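Long-range contacts in succinylglutamate desuccinylase (Chromobacterium violaceum, PDB 1YW4), which probably hydrolyses N-succinylglutamate to succinate and glutamate with the help of one zinc ion per subunit, the last step of arginine breakdown by the AST pathway: residues A[104-109]-A[195-200]; A[100-105]-A[118-123]; A[155-160]-A[280-285]. One frame throughout, in Å; residues are numbered along the deposited sequence.

Overall arrangement
Contacts 1 and 2 share Asp104 and Met105, which belong to a loop near the zinc site: this loop, between helices 91-96 and 120-137, is tied both to the start of helix 198-205 and to the start of helix 120-137. Their centres lie 11 Å apart, and Leu108 CD1 of contact 1 packs against Ser122 OG of contact 2 at 3.6 Å. Contact 3 lies about 22 Å from contact 1 and 29 Å from contact 2, centre to centre, and joins the catalytic domain to the barrel-sandwich hybrid domain. Side chains of Asn106 in contact 1 and Phe160 in contact 3 come within about 6 Å and 9 Å of the zinc ion.

Contact 1: A[104-109]-A[195-200]; sequences DMNRLF and ANTFSY
Two hydrogen bonds join Asn106 and Phe109 to Phe198, the first residue of helix 198-205, and to Asn196 before it. Asn106 OD1 accepts from Phe198 N at 3.0 Å, with the donor tilted 24° from the amide plane, while ND2 of the same amide lies beside the Thr197 methyl, CG2, and makes a weak bond to a water that also accepts from Ser199 N. Phe109 N reaches Asn196 O at 3.1 Å, a bent bond whose donor stands above the carbonyl plane. A second water links Asn196 ND2, more weakly, to Arg107 NE.

The aromatic part begins with Phe198 CB, which sits over the centre of the Phe109 ring in a CH-pi contact of 3.7 Å to the centroid. With CG anti to the backbone N (chi1 -162°), the Phe198 ring carries on from CB across the same face, in an offset stack. The two centroids are 4.3 Å apart and the planes inclined by 16°, with Phe109 CE2 and Phe198 CD1 at 3.4 Å.

Within 195-200, Thr197 OG1 caps the helix by accepting from Tyr200 N at 3.3 Å. A side-chain N-cap is thus docked on a loop beside the zinc site, where Asn106 touches the zinc ligand His149 and Asp104 is hydrogen-bonded to another, His56.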
ATOM      1  N   ASP A 104       7.785  28.923  -9.384  1.00 17.42           N
ATOM      2  CA  ASP A 104       8.012  28.208  -8.127  1.00 17.43           C
ATOM      3  C   ASP A 104       9.370  27.501  -8.198  1.00 17.56           C
ATOM      4  O   ASP A 104       9.543  26.549  -8.965  1.00 16.04           O
ATOM      5  CB  ASP A 104       6.895  27.171  -7.915  1.00 17.98           C
ATOM      6  CG  ASP A 104       6.962  26.489  -6.551  1.00 19.62           C
ATOM      7  OD1 ASP A 104       8.076  26.267  -6.034  1.00 18.70           O
ATOM      8  OD2 ASP A 104       5.890  26.150  -6.005  1.00 20.09           O
HETATM    9  N   MSE A 105      10.328  27.960  -7.401  1.00 16.34           N
HETATM   10  CA  MSE A 105      11.651  27.356  -7.420  1.00 17.87           C
HETATM   11  C   MSE A 105      11.621  25.885  -7.058  1.00 16.95           C
HETATM   12  O   MSE A 105      12.422  25.105  -7.576  1.00 16.88           O
HETATM   13  CB  MSE A 105      12.607  28.101  -6.488  1.00 18.23           C
HETATM   14  CG  MSE A 105      14.053  27.602  -6.561  1.00 22.24           C
HETATM   15 SE   MSE A 105      15.281  28.796  -5.657  1.00 26.23          SE
HETATM   16  CE  MSE A 105      15.294  30.206  -6.975  1.00 23.84           C
ATOM     17  N   ASN A 106      10.707  25.474  -6.186  1.00 16.81           N
ATOM     18  CA  ASN A 106      10.695  24.061  -5.854  1.00 17.43           C
ATOM     19  C   ASN A 106      10.048  23.215  -6.933  1.00 18.40           C
ATOM     20  O   ASN A 106       9.612  22.090  -6.694  1.00 18.48           O
ATOM     21  CB  ASN A 106      10.060  23.785  -4.496  1.00 17.36           C
ATOM     22  CG  ASN A 106      10.807  22.691  -3.747  1.00 16.81           C
ATOM     23  OD1 ASN A 106      11.990  22.466  -4.011  1.00 10.66           O
ATOM     24  ND2 ASN A 106      10.139  22.021  -2.816  1.00 11.51           N
ATOM     25  N   ARG A 107       9.987  23.785  -8.127  1.00 19.24           N
ATOM     26  CA  ARG A 107       9.478  23.081  -9.291  1.00 20.28           C
ATOM     27  C   ARG A 107      10.584  23.206 -10.344  1.00 18.52           C
ATOM     28  O   ARG A 107      10.423  22.757 -11.479  1.00 19.71           O
ATOM     29  CB  ARG A 107       8.196  23.730  -9.814  1.00 22.93           C
ATOM     30  CG  ARG A 107       6.965  23.501  -8.960  1.00 26.96           C
ATOM     31  CD  ARG A 107       5.744  24.082  -9.645  1.00 31.68           C
ATOM     32  NE  ARG A 107       5.585  23.530 -10.993  1.00 36.39           N
ATOM     33  CZ  ARG A 107       4.810  24.060 -11.935  1.00 38.95           C
ATOM     34  NH1 ARG A 107       4.729  23.489 -13.131  1.00 38.37           N
ATOM     35  NH2 ARG A 107       4.123  25.169 -11.681  1.00 38.68           N
ATOM     36  N   LEU A 108      11.706  23.818  -9.965  1.00 15.12           N
ATOM     37  CA  LEU A 108      12.819  24.009 -10.899  1.00 15.78           C
ATOM     38  C   LEU A 108      14.074  23.175 -10.639  1.00 14.97           C
ATOM     39  O   LEU A 108      15.080  23.322 -11.346  1.00 14.16           O
ATOM     40  CB  LEU A 108      13.200  25.486 -10.957  1.00 16.95           C
ATOM     41  CG  LEU A 108      12.160  26.408 -11.604  1.00 19.77           C
ATOM     42  CD1 LEU A 108      12.609  27.849 -11.455  1.00 19.05           C
ATOM     43  CD2 LEU A 108      11.989  26.045 -13.089  1.00 19.47           C
ATOM     44  N   PHE A 109      14.028  22.316  -9.627  1.00 12.11           N
ATOM     45  CA  PHE A 109      15.160  21.454  -9.326  1.00 14.42           C
ATOM     46  C   PHE A 109      15.069  20.161 -10.142  1.00 16.44           C
ATOM     47  O   PHE A 109      14.150  19.987 -10.948  1.00 15.25           O
ATOM     48  CB  PHE A 109      15.220  21.134  -7.825  1.00 12.77           C
ATOM     49  CG  PHE A 109      15.584  22.318  -6.967  1.00 12.89           C
ATOM     50  CD1 PHE A 109      14.597  23.040  -6.293  1.00 12.71           C
ATOM     51  CD2 PHE A 109      16.921  22.719  -6.846  1.00 11.64           C
ATOM     52  CE1 PHE A 109      14.928  24.151  -5.507  1.00 11.64           C
ATOM     53  CE2 PHE A 109      17.269  23.829  -6.066  1.00 13.79           C
ATOM     54  CZ  PHE A 109      16.270  24.549  -5.393  1.00 11.09           C
ATOM     55  N   ALA A 195      10.343  13.927  -8.535  1.00 24.79           N
ATOM     56  CA  ALA A 195       9.782  15.273  -8.451  1.00 21.94           C
ATOM     57  C   ALA A 195      10.874  16.300  -8.695  1.00 19.99           C
ATOM     58  O   ALA A 195      12.054  16.004  -8.556  1.00 18.87           O
ATOM     59  CB  ALA A 195       9.142  15.506  -7.081  1.00 20.62           C
ATOM     60  N   ASN A 196      10.474  17.512  -9.051  1.00 17.82           N
ATOM     61  CA  ASN A 196      11.435  18.568  -9.332  1.00 16.43           C
ATOM     62  C   ASN A 196      11.690  19.414  -8.106  1.00 15.52           C
ATOM     63  O   ASN A 196      11.818  20.634  -8.190  1.00 14.99           O
ATOM     64  CB  ASN A 196      10.924  19.420 -10.490  1.00 18.76           C
ATOM     65  CG  ASN A 196      10.728  18.601 -11.737  1.00 19.52           C
ATOM     66  OD1 ASN A 196      11.594  17.805 -12.084  1.00 22.05           O
ATOM     67  ND2 ASN A 196       9.599  18.781 -12.414  1.00 21.20           N
ATOM     68  N   THR A 197      11.773  18.736  -6.963  1.00 15.29           N
ATOM     69  CA  THR A 197      12.014  19.386  -5.680  1.00 14.30           C
ATOM     70  C   THR A 197      13.480  19.308  -5.276  1.00 12.17           C
ATOM     71  O   THR A 197      14.232  18.464  -5.758  1.00 12.97           O
ATOM     72  CB  THR A 197      11.192  18.734  -4.575  1.00 15.47           C
ATOM     73  OG1 THR A 197      11.522  17.345  -4.508  1.00 14.41           O
ATOM     74  CG2 THR A 197       9.709  18.887  -4.852  1.00 16.45           C
ATOM     75  N   PHE A 198      13.884  20.196  -4.383  1.00 11.48           N
ATOM     76  CA  PHE A 198      15.261  20.219  -3.947  1.00 10.72           C
ATOM     77  C   PHE A 198      15.611  18.929  -3.203  1.00 10.91           C
ATOM     78  O   PHE A 198      16.687  18.367  -3.406  1.00 12.01           O
ATOM     79  CB  PHE A 198      15.497  21.447  -3.058  1.00  8.87           C
ATOM     80  CG  PHE A 198      16.949  21.822  -2.905  1.00 10.38           C
ATOM     81  CD1 PHE A 198      17.912  21.326  -3.785  1.00 11.50           C
ATOM     82  CD2 PHE A 198      17.356  22.678  -1.879  1.00 11.01           C
ATOM     83  CE1 PHE A 198      19.261  21.674  -3.650  1.00  9.02           C
ATOM     84  CE2 PHE A 198      18.699  23.032  -1.737  1.00 14.54           C
ATOM     85  CZ  PHE A 198      19.656  22.524  -2.626  1.00 10.40           C
ATOM     86  N   SER A 199      14.701  18.445  -2.357  1.00 11.33           N
ATOM     87  CA  SER A 199      14.975  17.222  -1.603  1.00 11.15           C
ATOM     88  C   SER A 199      15.094  15.991  -2.512  1.00 12.00           C
ATOM     89  O   SER A 199      15.804  15.037  -2.187  1.00 10.47           O
ATOM     90  CB  SER A 199      13.908  16.983  -0.521  1.00 10.16           C
ATOM     91  OG  SER A 199      12.647  16.694  -1.081  1.00 14.14           O
ATOM     92  N   TYR A 200      14.396  15.994  -3.642  1.00 13.00           N
ATOM     93  CA  TYR A 200      14.505  14.869  -4.559  1.00 16.00           C
ATOM     94  C   TYR A 200      15.895  14.936  -5.202  1.00 15.07           C
ATOM     95  O   TYR A 200      16.606  13.932  -5.269  1.00 15.19           O
ATOM     96  CB  TYR A 200      13.440  14.940  -5.655  1.00 17.66           C
ATOM     97  CG  TYR A 200      13.601  13.835  -6.670  1.00 19.56           C
ATOM     98  CD1 TYR A 200      13.382  12.509  -6.314  1.00 21.43           C
ATOM     99  CD2 TYR A 200      14.040  14.107  -7.965  1.00 21.88           C
ATOM    100  CE1 TYR A 200      13.599  11.481  -7.214  1.00 22.81           C
ATOM    101  CE2 TYR A 200      14.262  13.089  -8.877  1.00 22.40           C
ATOM    102  CZ  TYR A 200      14.040  11.778  -8.492  1.00 24.46           C
ATOM    103  OH  TYR A 200      14.259  10.754  -9.377  1.00 24.74           O
TER
HETATM  104  O   HOH W   1      12.335  20.003  -1.291  1.00  9.78           O
HETATM  105  O   HOH W   2       7.262  20.503 -10.960  1.00 35.69           O

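Contact 2: A[100-105]-A[118-123]; sequences YGNYDM and ELPESV
With chi1 at -86° and the chain extended beyond CG, Glu121 reaches from the first turn of its helix to the backbone of Gly101, Asn102 and Tyr103. Three N-H groups bind its carboxylate. Gly101 N meets OE1 on the syn side at 2.8 Å in a nearly straight bond (171°). Asn102 N approaches the syn lone pair of OE2 at 3.0 Å, whereas Tyr103 N comes to the same oxygen from above the carboxylate plane at 3.1 Å. A water donates to OE2, to Asn102 OD1 as well, and accepts from Glu121 N, and Asn90 ND2 binds OE1; so many donors would probably favour the charged form of this buried acid and fix its rotation.

Here the beginning of helix 120-137 in the catalytic domain holds an irregular loop by its three backbone N-H groups, and the side chain of Tyr100 in that loop is about 5 Å from that of the zinc ligand His56. Leu119, in the N-cap position, divides its two methyls between neighbouring loop residues: CD1 lies 3.6 Å from Tyr103 CB, and CD2 touches Asn102 CB at 3.7 Å. Pro120 CD is near Asn102 OD1. The selenomethionine Met105, bent at chi3 (-74°), brings CE against the Glu121 backbone O (3.3 Å) and CG (3.6 Å), the side chains crossing at a slant, and Arg124 and Leu128 of the same helix also touch the Met105 side chain.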
ATOM      1  N   TYR A 100       7.274  33.276  -4.777  1.00 16.10           N
ATOM      2  CA  TYR A 100       8.214  33.301  -5.898  1.00 16.63           C
ATOM      3  C   TYR A 100       7.919  34.495  -6.794  1.00 18.73           C
ATOM      4  O   TYR A 100       6.840  35.077  -6.720  1.00 18.29           O
ATOM      5  CB  TYR A 100       8.142  31.999  -6.700  1.00 16.98           C
ATOM      6  CG  TYR A 100       6.772  31.639  -7.239  1.00 19.19           C
ATOM      7  CD1 TYR A 100       6.230  32.304  -8.337  1.00 20.39           C
ATOM      8  CD2 TYR A 100       6.029  30.616  -6.655  1.00 19.83           C
ATOM      9  CE1 TYR A 100       4.977  31.950  -8.841  1.00 21.33           C
ATOM     10  CE2 TYR A 100       4.781  30.253  -7.143  1.00 20.92           C
ATOM     11  CZ  TYR A 100       4.261  30.922  -8.238  1.00 24.17           C
ATOM     12  OH  TYR A 100       3.034  30.549  -8.742  1.00 23.53           O
ATOM     13  N   GLY A 101       8.885  34.862  -7.630  1.00 20.36           N
ATOM     14  CA  GLY A 101       8.693  35.995  -8.513  1.00 22.05           C
ATOM     15  C   GLY A 101       8.094  35.628  -9.859  1.00 23.34           C
ATOM     16  O   GLY A 101       7.096  36.209 -10.277  1.00 26.19           O
ATOM     17  N   ASN A 102       8.694  34.653 -10.532  1.00 23.52           N
ATOM     18  CA  ASN A 102       8.227  34.236 -11.846  1.00 24.06           C
ATOM     19  C   ASN A 102       7.768  32.791 -11.895  1.00 23.74           C
ATOM     20  O   ASN A 102       6.769  32.475 -12.535  1.00 23.50           O
ATOM     21  CB  ASN A 102       9.347  34.438 -12.867  1.00 23.80           C
ATOM     22  CG  ASN A 102       9.798  35.872 -12.951  1.00 26.15           C
ATOM     23  OD1 ASN A 102      10.986  36.152 -13.136  1.00 28.97           O
ATOM     24  ND2 ASN A 102       8.855  36.796 -12.824  1.00 27.87           N
ATOM     25  N   TYR A 103       8.506  31.921 -11.210  1.00 21.88           N
ATOM     26  CA  TYR A 103       8.210  30.493 -11.193  1.00 19.76           C
ATOM     27  C   TYR A 103       8.602  29.864  -9.847  1.00 18.52           C
ATOM     28  O   TYR A 103       9.617  30.236  -9.251  1.00 16.21           O
ATOM     29  CB  TYR A 103       8.989  29.834 -12.329  1.00 21.29           C
ATOM     30  CG  TYR A 103       8.418  28.540 -12.853  1.00 23.71           C
ATOM     31  CD1 TYR A 103       8.669  27.331 -12.206  1.00 25.76           C
ATOM     32  CD2 TYR A 103       7.669  28.517 -14.033  1.00 25.75           C
ATOM     33  CE1 TYR A 103       8.198  26.124 -12.724  1.00 26.34           C
ATOM     34  CE2 TYR A 103       7.191  27.316 -14.560  1.00 28.76           C
ATOM     35  CZ  TYR A 103       7.465  26.126 -13.901  1.00 28.95           C
ATOM     36  OH  TYR A 103       7.039  24.936 -14.437  1.00 31.27           O
ATOM     37  N   ASP A 104       7.785  28.923  -9.384  1.00 17.42           N
ATOM     38  CA  ASP A 104       8.012  28.208  -8.127  1.00 17.43           C
ATOM     39  C   ASP A 104       9.370  27.501  -8.198  1.00 17.56           C
ATOM     40  O   ASP A 104       9.543  26.549  -8.965  1.00 16.04           O
ATOM     41  CB  ASP A 104       6.895  27.171  -7.915  1.00 17.98           C
ATOM     42  CG  ASP A 104       6.962  26.489  -6.551  1.00 19.62           C
ATOM     43  OD1 ASP A 104       8.076  26.267  -6.034  1.00 18.70           O
ATOM     44  OD2 ASP A 104       5.890  26.150  -6.005  1.00 20.09           O
HETATM   45  N   MSE A 105      10.328  27.960  -7.401  1.00 16.34           N
HETATM   46  CA  MSE A 105      11.651  27.356  -7.420  1.00 17.87           C
HETATM   47  C   MSE A 105      11.621  25.885  -7.058  1.00 16.95           C
HETATM   48  O   MSE A 105      12.422  25.105  -7.576  1.00 16.88           O
HETATM   49  CB  MSE A 105      12.607  28.101  -6.488  1.00 18.23           C
HETATM   50  CG  MSE A 105      14.053  27.602  -6.561  1.00 22.24           C
HETATM   51 SE   MSE A 105      15.281  28.796  -5.657  1.00 26.23          SE
HETATM   52  CE  MSE A 105      15.294  30.206  -6.975  1.00 23.84           C
ATOM     53  N   GLU A 118      15.384  31.432 -19.170  1.00 32.55           N
ATOM     54  CA  GLU A 118      15.171  32.876 -19.169  1.00 33.55           C
ATOM     55  C   GLU A 118      14.783  33.398 -17.785  1.00 31.82           C
ATOM     56  O   GLU A 118      14.622  34.608 -17.598  1.00 33.31           O
ATOM     57  CB  GLU A 118      14.073  33.246 -20.173  1.00 36.01           C
ATOM     58  CG  GLU A 118      12.662  32.810 -19.768  1.00 36.76           C
ATOM     59  CD  GLU A 118      12.443  31.307 -19.860  1.00 37.95           C
ATOM     60  OE1 GLU A 118      11.438  30.821 -19.302  1.00 40.03           O
ATOM     61  OE2 GLU A 118      13.258  30.608 -20.494  1.00 39.49           O
ATOM     62  N   LEU A 119      14.639  32.494 -16.818  1.00 27.65           N
ATOM     63  CA  LEU A 119      14.246  32.898 -15.470  1.00 25.01           C
ATOM     64  C   LEU A 119      15.384  32.915 -14.458  1.00 23.05           C
ATOM     65  O   LEU A 119      16.136  31.956 -14.334  1.00 21.38           O
ATOM     66  CB  LEU A 119      13.130  31.991 -14.940  1.00 25.15           C
ATOM     67  CG  LEU A 119      11.853  31.903 -15.781  1.00 26.68           C
ATOM     68  CD1 LEU A 119      10.915  30.866 -15.188  1.00 25.78           C
ATOM     69  CD2 LEU A 119      11.187  33.265 -15.839  1.00 27.87           C
ATOM     70  N   PRO A 120      15.518  34.022 -13.718  1.00 23.70           N
ATOM     71  CA  PRO A 120      16.567  34.158 -12.705  1.00 22.38           C
ATOM     72  C   PRO A 120      16.433  33.048 -11.661  1.00 21.45           C
ATOM     73  O   PRO A 120      17.430  32.575 -11.112  1.00 21.55           O
ATOM     74  CB  PRO A 120      16.306  35.543 -12.128  1.00 22.16           C
ATOM     75  CG  PRO A 120      15.719  36.287 -13.302  1.00 24.76           C
ATOM     76  CD  PRO A 120      14.759  35.275 -13.864  1.00 23.65           C
ATOM     77  N   GLU A 121      15.197  32.624 -11.389  1.00 19.67           N
ATOM     78  CA  GLU A 121      14.983  31.554 -10.414  1.00 17.28           C
ATOM     79  C   GLU A 121      15.506  30.210 -10.926  1.00 15.77           C
ATOM     80  O   GLU A 121      15.819  29.306 -10.134  1.00 11.34           O
ATOM     81  CB  GLU A 121      13.498  31.474 -10.025  1.00 19.18           C
ATOM     82  CG  GLU A 121      13.158  32.432  -8.881  1.00 20.09           C
ATOM     83  CD  GLU A 121      11.711  32.923  -8.887  1.00 21.83           C
ATOM     84  OE1 GLU A 121      11.182  33.223  -7.793  1.00 20.90           O
ATOM     85  OE2 GLU A 121      11.105  33.031  -9.977  1.00 21.46           O
ATOM     86  N   SER A 122      15.631  30.091 -12.247  1.00 13.31           N
ATOM     87  CA  SER A 122      16.157  28.873 -12.857  1.00 14.48           C
ATOM     88  C   SER A 122      17.678  28.883 -12.737  1.00 13.02           C
ATOM     89  O   SER A 122      18.297  27.858 -12.473  1.00 15.51           O
ATOM     90  CB  SER A 122      15.764  28.784 -14.340  1.00 14.90           C
ATOM     91  OG  SER A 122      14.358  28.776 -14.493  1.00 15.43           O
ATOM     92  N   VAL A 123      18.279  30.049 -12.949  1.00 15.11           N
ATOM     93  CA  VAL A 123      19.724  30.169 -12.827  1.00 14.20           C
ATOM     94  C   VAL A 123      20.107  29.885 -11.367  1.00 15.26           C
ATOM     95  O   VAL A 123      21.088  29.197 -11.087  1.00 12.67           O
ATOM     96  CB  VAL A 123      20.202  31.585 -13.224  1.00 15.80           C
ATOM     97  CG1 VAL A 123      21.715  31.717 -13.022  1.00 12.28           C
ATOM     98  CG2 VAL A 123      19.847  31.852 -14.696  1.00 17.53           C
TER
HETATM   99  O   HOH W   3      12.659  33.528 -12.056  1.00 37.04           O
HETATM  100  O   HOH W   4      12.474  36.857 -16.114  1.00 47.77           O

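Contact 3: A[155-160]-A[280-285]; sequences SVFEKF and ENFTLL
Phe282 meets two phenylalanines of 155-160, Phe160 with its ring edge and Phe157 with its face. In the first pair CE2 of Phe282 stands 3.4 Å above the centre of the Phe160 ring, the planes are turned by 83°, and the centroids are 4.7 Å apart, a T-shaped pair. Toward Phe157 the roles are reversed, since the edge of that ring points at the face of Phe282 in an offset edge-to-face pair, with Phe157 CD2 3.6 Å from Phe282 CG and planes at 71°. Phe160 CG lies between its backbone N and carbonyl carbon (chi1 69°), a turn that presents the ring face to Phe282. The Phe160 side chain is also about 4 Å from that of Glu214, the predicted active-site residue.

This three-ring cluster lies where the catalytic domain meets the barrel-sandwich hybrid domain. The hybrid-domain side is a type II turn, Glu280 to Thr283, whose last two residues form a G1 beta bulge opposite Ile308 of strand 307-309.

Beside the rings, a single beta bridge pairs Ser155 with Asn281. Val156 N donates to Asn281 O at 2.9 Å, almost straight along the C=O axis. Ser155 OG, anti to its backbone N, lies in the plane of the Phe282 ring at its edge, 3.3 Å from CD2, and accepts from Phe157 N in an ST turn. Val156 CG2 packs on Phe282 O.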
ATOM      1  N   SER A 155      -3.070  21.746   8.166  1.00 18.33           N
ATOM      2  CA  SER A 155      -3.047  20.308   7.975  1.00 21.32           C
ATOM      3  C   SER A 155      -3.464  19.518   9.215  1.00 21.46           C
ATOM      4  O   SER A 155      -3.264  19.969  10.339  1.00 21.55           O
ATOM      5  CB  SER A 155      -1.640  19.890   7.543  1.00 20.96           C
ATOM      6  OG  SER A 155      -1.478  18.489   7.582  1.00 21.60           O
ATOM      7  N   VAL A 156      -4.048  18.340   9.010  1.00 24.13           N
ATOM      8  CA  VAL A 156      -4.455  17.493  10.130  1.00 25.14           C
ATOM      9  C   VAL A 156      -3.200  17.119  10.908  1.00 24.94           C
ATOM     10  O   VAL A 156      -3.230  16.966  12.131  1.00 24.10           O
ATOM     11  CB  VAL A 156      -5.139  16.202   9.651  1.00 26.27           C
ATOM     12  CG1 VAL A 156      -5.306  15.234  10.830  1.00 27.92           C
ATOM     13  CG2 VAL A 156      -6.490  16.534   9.038  1.00 26.30           C
ATOM     14  N   PHE A 157      -2.097  16.965  10.181  1.00 23.55           N
ATOM     15  CA  PHE A 157      -0.818  16.638  10.790  1.00 24.41           C
ATOM     16  C   PHE A 157       0.019  17.907  10.717  1.00 25.32           C
ATOM     17  O   PHE A 157       0.748  18.124   9.751  1.00 26.36           O
ATOM     18  CB  PHE A 157      -0.133  15.496  10.025  1.00 24.10           C
ATOM     19  CG  PHE A 157      -0.917  14.212  10.034  1.00 23.53           C
ATOM     20  CD1 PHE A 157      -1.077  13.488  11.211  1.00 23.76           C
ATOM     21  CD2 PHE A 157      -1.502  13.733   8.870  1.00 23.24           C
ATOM     22  CE1 PHE A 157      -1.813  12.302  11.228  1.00 23.36           C
ATOM     23  CE2 PHE A 157      -2.242  12.545   8.873  1.00 24.15           C
ATOM     24  CZ  PHE A 157      -2.395  11.832  10.057  1.00 25.11           C
ATOM     25  N   GLU A 158      -0.134  18.749  11.735  1.00 26.09           N
ATOM     26  CA  GLU A 158       0.564  20.026  11.858  1.00 27.01           C
ATOM     27  C   GLU A 158       1.916  20.032  11.158  1.00 25.49           C
ATOM     28  O   GLU A 158       2.129  20.759  10.191  1.00 24.51           O
ATOM     29  CB  GLU A 158       0.765  20.353  13.343  1.00 30.74           C
ATOM     30  CG  GLU A 158       0.079  21.620  13.822  1.00 38.64           C
ATOM     31  CD  GLU A 158       0.836  22.876  13.448  1.00 42.40           C
ATOM     32  OE1 GLU A 158       1.983  23.033  13.923  1.00 44.17           O
ATOM     33  OE2 GLU A 158       0.287  23.703  12.685  1.00 44.83           O
ATOM     34  N   LYS A 159       2.827  19.208  11.654  1.00 23.52           N
ATOM     35  CA  LYS A 159       4.155  19.125  11.085  1.00 23.60           C
ATOM     36  C   LYS A 159       4.339  17.779  10.398  1.00 22.35           C
ATOM     37  O   LYS A 159       4.103  16.732  11.002  1.00 19.25           O
ATOM     38  CB  LYS A 159       5.185  19.316  12.197  1.00 24.77           C
ATOM     39  CG  LYS A 159       5.041  20.660  12.908  1.00 27.72           C
ATOM     40  CD  LYS A 159       5.861  20.719  14.179  1.00 32.27           C
ATOM     41  CE  LYS A 159       5.359  19.713  15.199  1.00 36.30           C
ATOM     42  NZ  LYS A 159       6.212  19.678  16.423  1.00 38.62           N
ATOM     43  N   PHE A 160       4.730  17.802   9.126  1.00 17.86           N
ATOM     44  CA  PHE A 160       4.941  16.557   8.410  1.00 16.92           C
ATOM     45  C   PHE A 160       6.104  16.639   7.433  1.00 17.01           C
ATOM     46  O   PHE A 160       6.588  17.725   7.109  1.00 15.48           O
ATOM     47  CB  PHE A 160       3.644  16.105   7.714  1.00 15.29           C
ATOM     48  CG  PHE A 160       3.220  16.968   6.550  1.00 16.13           C
ATOM     49  CD1 PHE A 160       3.656  16.684   5.262  1.00 15.91           C
ATOM     50  CD2 PHE A 160       2.376  18.066   6.745  1.00 16.31           C
ATOM     51  CE1 PHE A 160       3.263  17.480   4.183  1.00 15.56           C
ATOM     52  CE2 PHE A 160       1.980  18.867   5.676  1.00 12.70           C
ATOM     53  CZ  PHE A 160       2.424  18.573   4.394  1.00 16.79           C
ATOM     54  N   GLU A 280      -8.167  21.401   5.271  1.00 26.99           N
ATOM     55  CA  GLU A 280      -6.793  21.108   5.681  1.00 26.34           C
ATOM     56  C   GLU A 280      -6.201  19.917   4.939  1.00 25.28           C
ATOM     57  O   GLU A 280      -6.925  19.023   4.499  1.00 22.93           O
ATOM     58  CB  GLU A 280      -6.731  20.832   7.189  1.00 28.30           C
ATOM     59  CG  GLU A 280      -6.956  22.055   8.064  1.00 31.91           C
ATOM     60  CD  GLU A 280      -6.887  21.745   9.548  1.00 34.59           C
ATOM     61  OE1 GLU A 280      -6.938  22.700  10.350  1.00 38.64           O
ATOM     62  OE2 GLU A 280      -6.787  20.556   9.918  1.00 36.21           O
ATOM     63  N   ASN A 281      -4.877  19.908   4.804  1.00 22.96           N
ATOM     64  CA  ASN A 281      -4.206  18.801   4.140  1.00 20.76           C
ATOM     65  C   ASN A 281      -4.338  17.559   5.014  1.00 18.92           C
ATOM     66  O   ASN A 281      -4.384  17.654   6.245  1.00 19.19           O
ATOM     67  CB  ASN A 281      -2.715  19.091   3.921  1.00 19.06           C
ATOM     68  CG  ASN A 281      -2.465  20.062   2.788  1.00 21.05           C
ATOM     69  OD1 ASN A 281      -2.952  19.868   1.670  1.00 17.30           O
ATOM     70  ND2 ASN A 281      -1.688  21.113   3.066  1.00 19.77           N
ATOM     71  N   PHE A 282      -4.386  16.404   4.359  1.00 18.88           N
ATOM     72  CA  PHE A 282      -4.511  15.105   5.013  1.00 19.95           C
ATOM     73  C   PHE A 282      -5.885  14.895   5.629  1.00 21.33           C
ATOM     74  O   PHE A 282      -6.058  14.050   6.505  1.00 20.08           O
ATOM     75  CB  PHE A 282      -3.418  14.932   6.071  1.00 19.52           C
ATOM     76  CG  PHE A 282      -2.034  14.801   5.493  1.00 19.80           C
ATOM     77  CD1 PHE A 282      -1.668  13.667   4.769  1.00 19.96           C
ATOM     78  CD2 PHE A 282      -1.098  15.818   5.664  1.00 19.52           C
ATOM     79  CE1 PHE A 282      -0.385  13.550   4.223  1.00 20.22           C
ATOM     80  CE2 PHE A 282       0.183  15.711   5.124  1.00 21.15           C
ATOM     81  CZ  PHE A 282       0.543  14.578   4.403  1.00 18.57           C
ATOM     82  N   THR A 283      -6.866  15.671   5.174  1.00 21.40           N
ATOM     83  CA  THR A 283      -8.223  15.515   5.685  1.00 23.16           C
ATOM     84  C   THR A 283      -8.735  14.142   5.255  1.00 22.43           C
ATOM     85  O   THR A 283      -8.700  13.809   4.071  1.00 22.69           O
ATOM     86  CB  THR A 283      -9.170  16.592   5.126  1.00 23.78           C
ATOM     87  OG1 THR A 283      -8.829  17.866   5.682  1.00 22.44           O
ATOM     88  CG2 THR A 283     -10.614  16.263   5.473  1.00 22.21           C
ATOM     89  N   LEU A 284      -9.207  13.360   6.223  1.00 22.73           N
ATOM     90  CA  LEU A 284      -9.724  12.015   5.980  1.00 23.34           C
ATOM     91  C   LEU A 284     -11.013  12.017   5.155  1.00 23.89           C
ATOM     92  O   LEU A 284     -11.941  12.778   5.438  1.00 24.72           O
ATOM     93  CB  LEU A 284      -9.991  11.306   7.316  1.00 24.23           C
ATOM     94  CG  LEU A 284     -10.446   9.840   7.274  1.00 25.55           C
ATOM     95  CD1 LEU A 284      -9.225   8.933   7.121  1.00 25.86           C
ATOM     96  CD2 LEU A 284     -11.195   9.481   8.570  1.00 27.62           C
ATOM     97  N   LEU A 285     -11.064  11.163   4.135  1.00 23.32           N
ATOM     98  CA  LEU A 285     -12.241  11.056   3.276  1.00 25.48           C
ATOM     99  C   LEU A 285     -13.040   9.804   3.651  1.00 26.30           C
ATOM    100  O   LEU A 285     -12.613   8.687   3.397  1.00 25.46           O
ATOM    101  CB  LEU A 285     -11.821  10.985   1.806  1.00 24.49           C
ATOM    102  CG  LEU A 285     -11.283  12.241   1.096  1.00 26.94           C
ATOM    103  CD1 LEU A 285     -11.198  13.439   2.044  1.00 27.61           C
ATOM    104  CD2 LEU A 285      -9.926  11.913   0.517  1.00 23.88           C
TER